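Local coordinates for inorganic pyrophosphatase (Shewanella sp. AS-11, PDB 6LL8), which probably catalyses the metal-dependent hydrolysis of diphosphate to two phosphate ions, with manganese as its usual cofactor, at residues D13-C18 with V114-T119. Residues are numbered along the deposited sequence; the frame is centred on the assembly and turned at random.
Unlike the reference sequence in segment 114-119: Ser117 (reference Arg). With MG (magnesium ion), chain F; MG (magnesium ion), chain C; MG (magnesium ion), chain D; 2PN (imidodiphosphoric acid), chain I.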
loop_
_atom_site.group_PDB
_atom_site.type_symbol
_atom_site.label_atom_id
_atom_site.label_comp_id
_atom_site.label_asym_id
_atom_site.label_seq_id
_atom_site.Cartn_x
_atom_site.Cartn_y
_atom_site.Cartn_z
ATOM N N ASP A 13 -2.355 3.669 -2.695
ATOM C CA ASP A 13 -2.338 2.601 -3.697
ATOM C C ASP A 13 -3.755 2.093 -3.926
ATOM O O ASP A 13 -4.735 2.624 -3.377
ATOM C CB ASP A 13 -1.365 1.532 -3.284
ATOM C CG ASP A 13 -1.628 0.959 -1.895
ATOM O OD1 ASP A 13 -2.714 1.184 -1.312
ATOM O OD2 ASP A 13 -0.737 0.264 -1.347
ATOM N N SER A 14 -3.889 1.074 -4.742
ATOM C CA SER A 14 -5.209 0.562 -5.110
ATOM C C SER A 14 -5.959 0.085 -3.873
ATOM O O SER A 14 -7.184 0.283 -3.807
ATOM C CB SER A 14 -5.111 -0.491 -6.177
ATOM O OG SER A 14 -4.560 0.048 -7.348
ATOM N N ASP A 15 -5.322 -0.603 -2.957
ATOM C CA ASP A 15 -6.029 -1.051 -1.757
ATOM C C ASP A 15 -6.596 0.130 -0.993
ATOM O O ASP A 15 -7.764 0.108 -0.578
ATOM C CB ASP A 15 -5.069 -1.860 -0.895
ATOM C CG ASP A 15 -5.636 -2.676 0.236
ATOM O OD1 ASP A 15 -6.854 -3.013 0.159
ATOM O OD2 ASP A 15 -4.870 -3.053 1.153
ATOM N N SER A 16 -5.817 1.175 -0.806
ATOM C CA SER A 16 -6.270 2.368 -0.082
ATOM C C SER A 16 -7.414 3.062 -0.815
ATOM O O SER A 16 -8.305 3.608 -0.153
ATOM C CB SER A 16 -5.120 3.327 0.150
ATOM O OG SER A 16 -4.342 2.990 1.285
ATOM N N ILE A 17 -7.360 3.168 -2.128
ATOM C CA ILE A 17 -8.405 3.872 -2.909
ATOM C C ILE A 17 -9.641 3.001 -2.988
ATOM O O ILE A 17 -10.767 3.434 -2.680
ATOM C CB ILE A 17 -7.880 4.265 -4.294
ATOM C CG1 ILE A 17 -6.737 5.267 -4.167
ATOM C CG2 ILE A 17 -9.006 4.748 -5.178
ATOM C CD1 ILE A 17 -7.089 6.608 -3.553
ATOM N N CYS A 18 -9.475 1.781 -3.466
ATOM C CA CYS A 18 -10.616 0.874 -3.674
ATOM C C CYS A 18 -11.250 0.523 -2.350
ATOM O O CYS A 18 -12.473 0.383 -2.270
ATOM C CB CYS A 18 -10.185 -0.366 -4.445
ATOM S SG CYS A 18 -9.560 0.034 -6.114
ATOM N N VAL A 114 -3.612 -10.631 6.676
ATOM C CA VAL A 114 -3.962 -11.202 5.382
ATOM C C VAL A 114 -3.296 -10.395 4.283
ATOM O O VAL A 114 -2.573 -9.411 4.497
ATOM C CB VAL A 114 -5.478 -11.318 5.217
ATOM C CG1 VAL A 114 -6.038 -12.303 6.251
ATOM C CG2 VAL A 114 -6.168 -9.949 5.267
ATOM N N GLY A 115 -3.555 -10.803 3.058
ATOM C CA GLY A 115 -2.910 -10.189 1.893
ATOM C C GLY A 115 -3.398 -8.828 1.488
ATOM O O GLY A 115 -2.663 -8.155 0.787
ATOM N N CYS A 116 -4.587 -8.408 1.890
ATOM C CA CYS A 116 -5.153 -7.156 1.369
ATOM C C CYS A 116 -6.186 -6.593 2.340
ATOM O O CYS A 116 -6.998 -7.371 2.866
ATOM C CB CYS A 116 -5.743 -7.414 0.004
ATOM S SG CYS A 116 -6.363 -5.932 -0.807
ATOM N N SER A 117 -6.223 -5.274 2.513
ATOM C CA SER A 117 -7.279 -4.683 3.343
ATOM C C SER A 117 -8.647 -5.022 2.783
ATOM O O SER A 117 -9.614 -5.186 3.550
ATOM C CB SER A 117 -7.155 -3.177 3.428
ATOM O OG SER A 117 -5.945 -2.742 4.001
ATOM N N ASN A 118 -8.791 -5.096 1.474
ATOM C CA ASN A 118 -10.100 -5.374 0.850
ATOM C C ASN A 118 -10.571 -6.787 1.157
ATOM O O ASN A 118 -11.793 -7.003 1.103
ATOM C CB ASN A 118 -10.104 -5.063 -0.649
ATOM C CG ASN A 118 -10.370 -3.605 -0.946
ATOM O OD1 ASN A 118 -11.546 -3.228 -1.034
ATOM N ND2 ASN A 118 -9.341 -2.765 -0.999
ATOM N N THR A 119 -9.680 -7.711 1.492
ATOM C CA THR A 119 -10.109 -9.048 1.983
ATOM C C THR A 119 -10.873 -8.866 3.287
ATOM O O THR A 119 -11.914 -9.527 3.521
ATOM C CB THR A 119 -8.915 -9.971 2.103
ATOM O OG1 THR A 119 -8.356 -10.083 0.795
ATOM C CG2 THR A 119 -9.265 -11.328 2.660
HETATM MG MG MG F . -1.066 -2.102 -1.782
HETATM MG MG MG C . -1.618 0.133 0.520
HETATM MG MG MG D . -2.779 -3.011 1.420
HETATM P P1 2PN I . 0.289 -2.240 1.146
HETATM O O1 2PN I . -0.117 -0.790 1.398
HETATM O O2 2PN I . 0.617 -2.500 -0.300
HETATM O O3 2PN I . -0.756 -3.198 1.686
HETATM N N1 2PN I . 1.657 -2.502 2.023
HETATM P P2 2PN I . 3.247 -2.747 1.657
HETATM O O4 2PN I . 3.994 -1.732 2.518
HETATM O O5 2PN I . 3.445 -2.462 0.183
HETATM O O6 2PN I . 3.590 -4.168 2.032
HETATM O O HOH W 1 -2.622 -1.785 -3.593
HETATM O O HOH W 2 0.865 -2.425 -3.134
#
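The magnesium cluster of this DHH-family pyrophosphatase illustrates how the start of one helix can position a metal ligand carried by another: Asp15, on the first turn of helix 14-29, lays its carboxylate against Ser117 and Asn118, where helix 117-128 begins. CG stands anti to the backbone N (chi1 -167°), which carries the carboxylate across to the second helix and lets its two oxygens divide the work. OD2 binds the magnesium ion of chain D at 2.1 Å and takes the backbone N of Ser117 on its syn lone pair at 2.9 Å, a fairly straight bond, with an N-H...O angle of 155°. OD1 is met nearly end-on by ND2 of Asn118 at 2.8 Å, with the amide and carboxylate planes turned 50° apart, while the backbone N of Asn118 adds a weak bond to the same oxygen at 3.1 Å. This grip probably fixes the rotation of the carboxylate.

Imidodiphosphate O3 shares the chain D magnesium ion with Asp15, and Asp73, His95 and Asp147 also bind it. Two residues earlier, Asp13 serves two further ions of the cluster: it chelates the magnesium ion of chain C through both oxygens, while OD2 bridges to that of chain F at 2.4 Å. Its OD1 also caps helix 14-29 by accepting from the backbone N of Ser16. One water of the chain F ion accepts from the backbone N of Asp15, linking the helix itself to the cluster. At the N-cap of helix 117-128, SG of Cys116 accepts a weak bond from the backbone N of Asn118 at 3.4 Å. Amide atom OD1 of Asn118, unlike ND2, which bonds to OD1 of Asp15, is buried near O of Cys18 and has no hydrogen-bond partner in the model.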